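Local coordinates for DNA ligase (Archaeoglobus fulgidus, PDB 3GDE), which probably seals nicks in double-stranded DNA during replication, recombination and repair, using ATP to join a 3'-hydroxyl end to a 5'-phosphate end, at residues 260-269 and 281-289; 478-486 and 496-504. One frame throughout, in Å; residues are numbered along the deposited sequence.

Interaction 1: 260-269 and 281-289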
loop_
_atom_site.group_PDB
_atom_site.type_symbol
_atom_site.label_atom_id
_atom_site.label_comp_id
_atom_site.label_asym_id
_atom_site.label_seq_id
_atom_site.Cartn_x
_atom_site.Cartn_y
_atom_site.Cartn_z
ATOM N N VAL A 260 8.571 -4.038 -14.465
ATOM C CA VAL A 260 9.219 -5.293 -14.845
ATOM C C VAL A 260 10.735 -5.164 -14.731
ATOM O O VAL A 260 11.331 -4.241 -15.297
ATOM C CB VAL A 260 8.796 -5.717 -16.280
ATOM C CG1 VAL A 260 9.670 -6.860 -16.809
ATOM C CG2 VAL A 260 7.317 -6.107 -16.299
ATOM N N HIS A 261 11.337 -6.088 -13.982
ATOM C CA HIS A 261 12.776 -6.093 -13.726
ATOM C C HIS A 261 13.433 -7.341 -14.337
ATOM O O HIS A 261 12.993 -8.466 -14.080
ATOM C CB HIS A 261 13.039 -6.077 -12.218
ATOM C CG HIS A 261 12.558 -4.845 -11.522
ATOM N ND1 HIS A 261 13.419 -3.912 -10.988
ATOM C CD2 HIS A 261 11.308 -4.403 -11.252
ATOM C CE1 HIS A 261 12.721 -2.942 -10.424
ATOM N NE2 HIS A 261 11.437 -3.216 -10.572
ATOM N N TRP A 262 14.497 -7.135 -15.112
ATOM C CA TRP A 262 15.130 -8.217 -15.891
ATOM C C TRP A 262 16.348 -7.719 -16.690
ATOM O O TRP A 262 16.230 -6.709 -17.375
ATOM C CB TRP A 262 14.068 -8.761 -16.871
ATOM C CG TRP A 262 14.584 -9.424 -18.131
ATOM C CD1 TRP A 262 14.786 -8.837 -19.349
ATOM C CD2 TRP A 262 14.935 -10.803 -18.290
ATOM N NE1 TRP A 262 15.241 -9.765 -20.258
ATOM C CE2 TRP A 262 15.346 -10.978 -19.634
ATOM C CE3 TRP A 262 14.942 -11.907 -17.431
ATOM C CZ2 TRP A 262 15.765 -12.219 -20.136
ATOM C CZ3 TRP A 262 15.353 -13.142 -17.935
ATOM C CH2 TRP A 262 15.759 -13.285 -19.273
ATOM N N ASP A 263 17.530 -8.332 -16.652
ATOM C CA ASP A 263 18.188 -9.110 -15.600
ATOM C C ASP A 263 19.563 -9.607 -16.097
ATOM O O ASP A 263 20.559 -8.969 -15.763
ATOM C CB ASP A 263 17.376 -10.239 -14.998
ATOM C CG ASP A 263 18.150 -10.969 -13.919
ATOM O OD1 ASP A 263 19.057 -10.361 -13.309
ATOM O OD2 ASP A 263 17.862 -12.148 -13.691
ATOM N N GLY A 264 19.674 -10.677 -16.901
ATOM C CA GLY A 264 18.576 -11.450 -17.491
ATOM C C GLY A 264 18.680 -12.945 -17.203
ATOM O O GLY A 264 18.935 -13.752 -18.097
ATOM N N SER A 265 18.470 -13.302 -15.939
ATOM C CA SER A 265 18.468 -14.681 -15.481
ATOM C C SER A 265 17.117 -14.965 -14.821
ATOM O O SER A 265 16.656 -16.107 -14.781
ATOM C CB SER A 265 19.597 -14.898 -14.469
ATOM O OG SER A 265 20.721 -14.071 -14.758
ATOM N N ARG A 266 16.495 -13.911 -14.293
ATOM C CA ARG A 266 15.158 -13.984 -13.710
ATOM C C ARG A 266 14.369 -12.679 -13.893
ATOM O O ARG A 266 14.945 -11.607 -14.088
ATOM C CB ARG A 266 15.225 -14.366 -12.224
ATOM C CG ARG A 266 15.798 -13.294 -11.321
ATOM C CD ARG A 266 15.326 -13.473 -9.894
ATOM N NE ARG A 266 16.120 -12.660 -8.978
ATOM C CZ ARG A 266 15.645 -12.063 -7.886
ATOM N NH1 ARG A 266 14.361 -12.170 -7.558
ATOM N NH2 ARG A 266 16.460 -11.344 -7.124
ATOM N N VAL A 267 13.048 -12.800 -13.825
ATOM C CA VAL A 267 12.127 -11.683 -13.949
ATOM C C VAL A 267 11.424 -11.502 -12.608
ATOM O O VAL A 267 11.045 -12.487 -11.969
ATOM C CB VAL A 267 11.054 -11.966 -15.046
ATOM C CG1 VAL A 267 9.991 -10.864 -15.105
ATOM C CG2 VAL A 267 11.704 -12.152 -16.416
ATOM N N THR A 268 11.295 -10.254 -12.166
ATOM C CA THR A 268 10.302 -9.891 -11.151
ATOM C C THR A 268 9.334 -8.854 -11.714
ATOM O O THR A 268 9.729 -7.956 -12.472
ATOM C CB THR A 268 10.914 -9.339 -9.842
ATOM O OG1 THR A 268 11.891 -8.346 -10.151
ATOM C CG2 THR A 268 11.539 -10.454 -8.995
ATOM N N ILE A 269 8.067 -8.995 -11.341
ATOM C CA ILE A 269 7.021 -8.055 -11.741
ATOM C C ILE A 269 6.339 -7.514 -10.490
ATOM O O ILE A 269 5.880 -8.279 -9.635
ATOM C CB ILE A 269 5.973 -8.717 -12.686
ATOM C CG1 ILE A 269 6.657 -9.364 -13.901
ATOM C CG2 ILE A 269 4.900 -7.695 -13.132
ATOM C CD1 ILE A 269 5.727 -10.197 -14.766
ATOM N N LEU A 281 2.048 -14.375 -12.984
ATOM C CA LEU A 281 2.147 -14.049 -14.408
ATOM C C LEU A 281 3.204 -14.846 -15.190
ATOM O O LEU A 281 4.053 -14.247 -15.867
ATOM C CB LEU A 281 2.373 -12.536 -14.602
ATOM C CG LEU A 281 1.493 -11.514 -13.856
ATOM C CD1 LEU A 281 1.902 -10.096 -14.222
ATOM C CD2 LEU A 281 -0.007 -11.733 -14.100
ATOM N N PRO A 282 3.145 -16.197 -15.140
ATOM C CA PRO A 282 4.111 -16.971 -15.932
ATOM C C PRO A 282 4.059 -16.648 -17.426
ATOM O O PRO A 282 5.110 -16.609 -18.085
ATOM C CB PRO A 282 3.701 -18.428 -15.673
ATOM C CG PRO A 282 2.308 -18.362 -15.150
ATOM C CD PRO A 282 2.239 -17.082 -14.384
ATOM N N ASP A 283 2.857 -16.389 -17.945
ATOM C CA ASP A 283 2.681 -16.041 -19.353
ATOM C C ASP A 283 3.429 -14.772 -19.762
ATOM O O ASP A 283 4.135 -14.755 -20.776
ATOM C CB ASP A 283 1.194 -15.959 -19.728
ATOM C CG ASP A 283 0.380 -15.046 -18.804
ATOM O OD1 ASP A 283 -0.671 -14.546 -19.258
ATOM O OD2 ASP A 283 0.764 -14.837 -17.635
ATOM N N ILE A 284 3.271 -13.710 -18.970
ATOM C CA ILE A 284 3.956 -12.444 -19.234
ATOM C C ILE A 284 5.463 -12.578 -18.968
ATOM O O ILE A 284 6.274 -12.092 -19.750
ATOM C CB ILE A 284 3.310 -11.259 -18.440
ATOM C CG1 ILE A 284 1.867 -11.001 -18.916
ATOM C CG2 ILE A 284 4.153 -9.987 -18.533
ATOM C CD1 ILE A 284 1.697 -10.737 -20.438
ATOM N N VAL A 285 5.820 -13.250 -17.876
ATOM C CA VAL A 285 7.227 -13.542 -17.555
ATOM C C VAL A 285 7.979 -14.172 -18.747
ATOM O O VAL A 285 9.037 -13.671 -19.153
ATOM C CB VAL A 285 7.352 -14.398 -16.249
ATOM C CG1 VAL A 285 8.746 -14.991 -16.080
ATOM C CG2 VAL A 285 7.005 -13.549 -15.040
ATOM N N GLU A 286 7.419 -15.242 -19.316
ATOM C CA GLU A 286 8.034 -15.918 -20.467
ATOM C C GLU A 286 8.179 -15.003 -21.678
ATOM O O GLU A 286 9.225 -15.017 -22.335
ATOM C CB GLU A 286 7.281 -17.197 -20.855
ATOM C CG GLU A 286 7.536 -18.387 -19.939
ATOM C CD GLU A 286 9.004 -18.832 -19.877
ATOM O OE1 GLU A 286 9.380 -19.459 -18.860
ATOM O OE2 GLU A 286 9.781 -18.575 -20.825
ATOM N N GLU A 287 7.148 -14.197 -21.953
ATOM C CA GLU A 287 7.163 -13.263 -23.089
ATOM C C GLU A 287 8.219 -12.182 -22.932
ATOM O O GLU A 287 8.785 -11.717 -23.918
ATOM C CB GLU A 287 5.794 -12.607 -23.284
ATOM C CG GLU A 287 4.674 -13.577 -23.570
ATOM C CD GLU A 287 4.695 -14.128 -24.989
ATOM O OE1 GLU A 287 5.251 -13.459 -25.895
ATOM O OE2 GLU A 287 4.135 -15.229 -25.189
ATOM N N ILE A 288 8.461 -11.772 -21.691
ATOM C CA ILE A 288 9.529 -10.825 -21.371
ATOM C C ILE A 288 10.921 -11.424 -21.661
ATOM O O ILE A 288 11.791 -10.762 -22.238
ATOM C CB ILE A 288 9.381 -10.331 -19.907
ATOM C CG1 ILE A 288 8.356 -9.195 -19.851
ATOM C CG2 ILE A 288 10.719 -9.886 -19.316
ATOM C CD1 ILE A 288 7.545 -9.152 -18.583
ATOM N N LYS A 289 11.101 -12.688 -21.284
ATOM C CA LYS A 289 12.359 -13.411 -21.511
ATOM C C LYS A 289 12.700 -13.576 -22.988
ATOM O O LYS A 289 13.874 -13.549 -23.357
ATOM C CB LYS A 289 12.346 -14.765 -20.802
ATOM C CG LYS A 289 12.253 -14.634 -19.294
ATOM C CD LYS A 289 12.388 -15.957 -18.580
ATOM C CE LYS A 289 12.561 -15.719 -17.097
ATOM N NZ LYS A 289 12.463 -16.973 -16.291
HETATM O O HOH W 1 15.005 -17.602 -17.287
HETATM O O HOH W 2 12.106 -15.784 -13.463
#
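Ile288 and Val260 meet tip to tip, Ile288 CD1 lying 3.6 Å from Val260 CG1, and this pair marks the tight, buried side of the contact. Beside it Ile269 pushes CD1 between Val285 on the helix (CG2, 3.6 Å) and Leu281 at its N-cap (CD1, 3.9 Å). Val267 and Val285 lie antiparallel alongside each other, Val267 CB 3.9 Å from Val285 CG1. Branched aliphatic residues suit this seam, since each offers methyl groups on two sides of a short stem. Ile288 holds CG1 anti to the carbonyl carbon (chi1 -83°) and CG2 anti to the backbone N, which places that methyl over the five-membered ring of Trp262 as a CH-pi contact.

Toward solvent the packing gives way to a long chain and water. Lys289 runs across the Trp262 side chain and lays CG over the six-membered ring, 4.1 Å from its centroid. The extended chain carries the ammonium past Val267 to two waters: one accepts from Lys289 NZ at 2.8 Å, and the other accepts from both Lys289 NZ and Val267 N. Trp262 is fixed at its polar end by a hydrogen bond from NE1 to Val292 O. In the adenylation domain, strands 256-262 and 268-271 form an antiparallel hairpin with helix 282-291 against one face; strand 296-306 pairs with the hairpin's first strand, and Leu335 of strand 335-342 packs on Leu281 and Ile284.

Interaction 2: 478-486 and 496-504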
loop_
_atom_site.group_PDB
_atom_site.type_symbol
_atom_site.label_atom_id
_atom_site.label_comp_id
_atom_site.label_asym_id
_atom_site.label_seq_id
_atom_site.Cartn_x
_atom_site.Cartn_y
_atom_site.Cartn_z
ATOM N N GLU A 478 -20.723 -11.869 2.027
ATOM C CA GLU A 478 -19.270 -12.033 2.030
ATOM C C GLU A 478 -18.555 -10.978 2.878
ATOM O O GLU A 478 -17.616 -11.298 3.600
ATOM C CB GLU A 478 -18.734 -12.037 0.596
ATOM C CG GLU A 478 -19.188 -13.244 -0.229
ATOM C CD GLU A 478 -18.969 -13.074 -1.737
ATOM O OE1 GLU A 478 -19.481 -12.086 -2.332
ATOM O OE2 GLU A 478 -18.291 -13.944 -2.336
ATOM N N LEU A 479 -19.017 -9.733 2.794
ATOM C CA LEU A 479 -18.394 -8.615 3.492
ATOM C C LEU A 479 -18.674 -8.642 4.988
ATOM O O LEU A 479 -17.825 -8.228 5.788
ATOM C CB LEU A 479 -18.851 -7.282 2.899
ATOM C CG LEU A 479 -18.400 -6.968 1.472
ATOM C CD1 LEU A 479 -19.134 -5.739 0.971
ATOM C CD2 LEU A 479 -16.871 -6.808 1.356
ATOM N N THR A 480 -19.871 -9.113 5.346
ATOM C CA THR A 480 -20.263 -9.327 6.741
ATOM C C THR A 480 -19.357 -10.380 7.396
ATOM O O THR A 480 -18.900 -10.193 8.526
ATOM C CB THR A 480 -21.762 -9.749 6.862
ATOM O OG1 THR A 480 -22.606 -8.698 6.367
ATOM C CG2 THR A 480 -22.140 -10.067 8.322
ATOM N N GLU A 481 -19.080 -11.463 6.673
ATOM C CA GLU A 481 -18.250 -12.532 7.216
ATOM C C GLU A 481 -16.801 -12.096 7.415
ATOM O O GLU A 481 -16.168 -12.487 8.394
ATOM C CB GLU A 481 -18.324 -13.803 6.366
ATOM C CG GLU A 481 -19.716 -14.453 6.323
ATOM C CD GLU A 481 -20.197 -14.929 7.688
ATOM O OE1 GLU A 481 -21.158 -14.325 8.242
ATOM O OE2 GLU A 481 -19.595 -15.901 8.213
ATOM N N MET A 482 -16.284 -11.273 6.508
ATOM C CA MET A 482 -14.910 -10.799 6.646
ATOM C C MET A 482 -14.730 -9.626 7.614
ATOM O O MET A 482 -13.623 -9.392 8.089
ATOM C CB MET A 482 -14.254 -10.533 5.283
ATOM C CG MET A 482 -14.654 -9.247 4.579
ATOM S SD MET A 482 -13.817 -9.185 2.979
ATOM C CE MET A 482 -14.784 -10.372 2.049
ATOM N N PHE A 483 -15.821 -8.931 7.934
ATOM C CA PHE A 483 -15.787 -7.770 8.833
ATOM C C PHE A 483 -16.102 -8.078 10.276
ATOM O O PHE A 483 -15.621 -7.390 11.181
ATOM C CB PHE A 483 -16.804 -6.735 8.403
ATOM C CG PHE A 483 -16.272 -5.733 7.465
ATOM C CD1 PHE A 483 -14.998 -5.209 7.645
ATOM C CD2 PHE A 483 -17.064 -5.273 6.416
ATOM C CE1 PHE A 483 -14.508 -4.269 6.789
ATOM C CE2 PHE A 483 -16.595 -4.328 5.550
ATOM C CZ PHE A 483 -15.305 -3.824 5.724
ATOM N N ARG A 484 -16.962 -9.073 10.473
ATOM C CA ARG A 484 -17.395 -9.500 11.800
ATOM C C ARG A 484 -16.245 -9.601 12.829
ATOM O O ARG A 484 -16.344 -8.994 13.891
ATOM C CB ARG A 484 -18.212 -10.802 11.714
ATOM C CG ARG A 484 -18.876 -11.196 13.023
ATOM C CD ARG A 484 -19.779 -12.425 12.869
ATOM N NE ARG A 484 -21.188 -12.045 12.744
ATOM C CZ ARG A 484 -21.967 -12.323 11.702
ATOM N NH1 ARG A 484 -21.494 -13.002 10.656
ATOM N NH2 ARG A 484 -23.233 -11.922 11.714
ATOM N N PRO A 485 -15.149 -10.340 12.505
ATOM C CA PRO A 485 -14.035 -10.480 13.471
ATOM C C PRO A 485 -13.365 -9.159 13.847
ATOM O O PRO A 485 -12.741 -9.057 14.904
ATOM C CB PRO A 485 -13.027 -11.356 12.725
ATOM C CG PRO A 485 -13.801 -12.025 11.650
ATOM C CD PRO A 485 -14.876 -11.078 11.255
ATOM N N LEU A 486 -13.512 -8.160 12.981
ATOM C CA LEU A 486 -12.834 -6.882 13.135
ATOM C C LEU A 486 -13.658 -5.860 13.910
ATOM O O LEU A 486 -13.221 -4.720 14.064
ATOM C CB LEU A 486 -12.450 -6.311 11.760
ATOM C CG LEU A 486 -11.651 -7.176 10.774
ATOM C CD1 LEU A 486 -11.256 -6.326 9.576
ATOM C CD2 LEU A 486 -10.400 -7.814 11.405
ATOM N N GLU A 496 -17.724 -0.144 14.570
ATOM C CA GLU A 496 -16.442 0.334 14.083
ATOM C C GLU A 496 -15.535 -0.868 13.844
ATOM O O GLU A 496 -15.633 -1.874 14.550
ATOM C CB GLU A 496 -15.819 1.344 15.057
ATOM C CG GLU A 496 -16.653 2.632 15.220
ATOM C CD GLU A 496 -16.136 3.588 16.305
ATOM O OE1 GLU A 496 -16.798 4.633 16.543
ATOM O OE2 GLU A 496 -15.074 3.307 16.921
ATOM N N PHE A 497 -14.683 -0.767 12.829
ATOM C CA PHE A 497 -13.746 -1.833 12.480
ATOM C C PHE A 497 -12.296 -1.436 12.687
ATOM O O PHE A 497 -11.944 -0.258 12.601
ATOM C CB PHE A 497 -13.904 -2.246 11.009
ATOM C CG PHE A 497 -15.297 -2.594 10.626
ATOM C CD1 PHE A 497 -15.987 -1.810 9.717
ATOM C CD2 PHE A 497 -15.931 -3.698 11.181
ATOM C CE1 PHE A 497 -17.288 -2.121 9.364
ATOM C CE2 PHE A 497 -17.236 -4.012 10.835
ATOM C CZ PHE A 497 -17.914 -3.225 9.928
ATOM N N ILE A 498 -11.471 -2.445 12.963
ATOM C CA ILE A 498 -10.025 -2.387 12.742
ATOM C C ILE A 498 -9.811 -2.091 11.253
ATOM O O ILE A 498 -10.262 -2.856 10.409
ATOM C CB ILE A 498 -9.346 -3.743 13.078
ATOM C CG1 ILE A 498 -9.441 -4.052 14.571
ATOM C CG2 ILE A 498 -7.882 -3.776 12.598
ATOM C CD1 ILE A 498 -9.417 -5.531 14.874
ATOM N N PRO A 499 -9.159 -0.962 10.931
ATOM C CA PRO A 499 -8.896 -0.625 9.525
ATOM C C PRO A 499 -8.087 -1.724 8.822
ATOM O O PRO A 499 -7.036 -2.129 9.314
ATOM C CB PRO A 499 -8.107 0.688 9.606
ATOM C CG PRO A 499 -7.701 0.837 11.046
ATOM C CD PRO A 499 -8.684 0.076 11.861
ATOM N N LYS A 500 -8.596 -2.210 7.696
ATOM C CA LYS A 500 -8.067 -3.416 7.069
ATOM C C LYS A 500 -8.436 -3.462 5.579
ATOM O O LYS A 500 -7.577 -3.550 4.705
ATOM C CB LYS A 500 -8.639 -4.643 7.791
ATOM C CG LYS A 500 -7.680 -5.788 8.017
ATOM C CD LYS A 500 -7.794 -6.846 6.967
ATOM C CE LYS A 500 -7.596 -8.222 7.578
ATOM N NZ LYS A 500 -6.894 -9.137 6.636
ATOM N N TYR A 501 -9.727 -3.370 5.302
ATOM C CA TYR A 501 -10.218 -3.575 3.945
ATOM C C TYR A 501 -10.435 -2.263 3.210
ATOM O O TYR A 501 -10.791 -1.248 3.811
ATOM C CB TYR A 501 -11.473 -4.453 3.961
ATOM C CG TYR A 501 -11.194 -5.853 4.476
ATOM C CD1 TYR A 501 -11.736 -6.294 5.689
ATOM C CD2 TYR A 501 -10.356 -6.722 3.770
ATOM C CE1 TYR A 501 -11.470 -7.566 6.177
ATOM C CE2 TYR A 501 -10.077 -8.006 4.244
ATOM C CZ TYR A 501 -10.638 -8.423 5.451
ATOM O OH TYR A 501 -10.377 -9.705 5.929
ATOM N N VAL A 502 -10.181 -2.292 1.909
ATOM C CA VAL A 502 -10.311 -1.111 1.066
ATOM C C VAL A 502 -11.373 -1.378 -0.014
ATOM O O VAL A 502 -11.334 -2.412 -0.684
ATOM C CB VAL A 502 -8.925 -0.741 0.427
ATOM C CG1 VAL A 502 -9.071 0.304 -0.675
ATOM C CG2 VAL A 502 -7.942 -0.270 1.514
ATOM N N PHE A 503 -12.325 -0.456 -0.161
ATOM C CA PHE A 503 -13.333 -0.546 -1.228
ATOM C C PHE A 503 -12.964 0.392 -2.366
ATOM O O PHE A 503 -12.491 1.498 -2.118
ATOM C CB PHE A 503 -14.721 -0.104 -0.738
ATOM C CG PHE A 503 -15.415 -1.079 0.172
ATOM C CD1 PHE A 503 -14.902 -2.349 0.412
ATOM C CD2 PHE A 503 -16.622 -0.716 0.781
ATOM C CE1 PHE A 503 -15.556 -3.236 1.249
ATOM C CE2 PHE A 503 -17.296 -1.600 1.616
ATOM C CZ PHE A 503 -16.761 -2.862 1.857
ATOM N N GLU A 504 -13.183 -0.036 -3.607
ATOM C CA GLU A 504 -13.245 0.909 -4.726
ATOM C C GLU A 504 -14.641 1.550 -4.762
ATOM O O GLU A 504 -15.660 0.850 -4.823
ATOM C CB GLU A 504 -12.921 0.244 -6.064
ATOM C CG GLU A 504 -12.870 1.254 -7.231
ATOM C CD GLU A 504 -12.511 0.642 -8.567
ATOM O OE1 GLU A 504 -12.052 -0.527 -8.605
ATOM O OE2 GLU A 504 -12.671 1.350 -9.597
HETATM O O HOH W 3 -11.423 -10.845 8.181
#
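Phe483 and Phe497 stack face to face, their ring centroids 4.2 Å apart and their planes only 13° from parallel. Tyr501 meets the same Phe483 ring differently: it turns an edge toward the face in an offset edge-to-face pair, with planes at 75° and Tyr501 CD1 3.6 Å from Phe483 CE1. Aromatic rings suit this place because they pack by face and by edge at once, and the tyrosine can still present its hydroxyl to water. Were Phe497 an alanine, the face of Phe483 would probably lose its parallel partner, leaving a gap there and the ring freer to shift against the edge of Tyr501. Met482 lays its sulfur over the Tyr501 ring, SD 4.1 Å from the centroid, a Met-aromatic contact reached by a chain that bends at chi3 (75°). Leu486 brings CD1 to 3.6 Å from Tyr501 CE1, and Leu479 touches Phe503.

Further out, polar groups hold the backbones in place. Ile498 N donates to Leu486 O at 3.1 Å, and the CA-H of Phe497 also points at that oxygen, so the 3-10 segment 484-486 is tied to the backbone at Phe497 and Ile498. A water bridges the two segments, donating to Met482 O and hydrogen-bonding with Tyr501 OH 2.7 Å away.

Helix 473-483 lies between the third and fourth strands of the OB-fold, following strand 461-467, and packs on the sheet: Phe483 reaches Val432 of strand 428-437 and Leu446 of strand 446-454, Phe503 meets Phe449 and Phe527 edge-to-face, and Leu530 of strand 526-530 touches Met482 and Tyr501.

In the fold
Interaction 1 belongs to the adenylation domain and interaction 2 to the OB-fold domain that follows it in the chain. The two do not touch: their centres are 35 Å apart and their nearest atoms about 17 Å. Each joins a helix to strands within its own domain, one mainly through aliphatic side chains, the other mainly through aromatic rings. Interaction 1 lies nearer the predicted ATP-binding residues, without touching them, the side chain of Ile269 lying about 9 Å from that of Arg257 and that of Val260 about 10 Å from that of Glu301. Interaction 2 is away from those sites, within the OB-fold domain, whose placement probably helps to define the closed conformation.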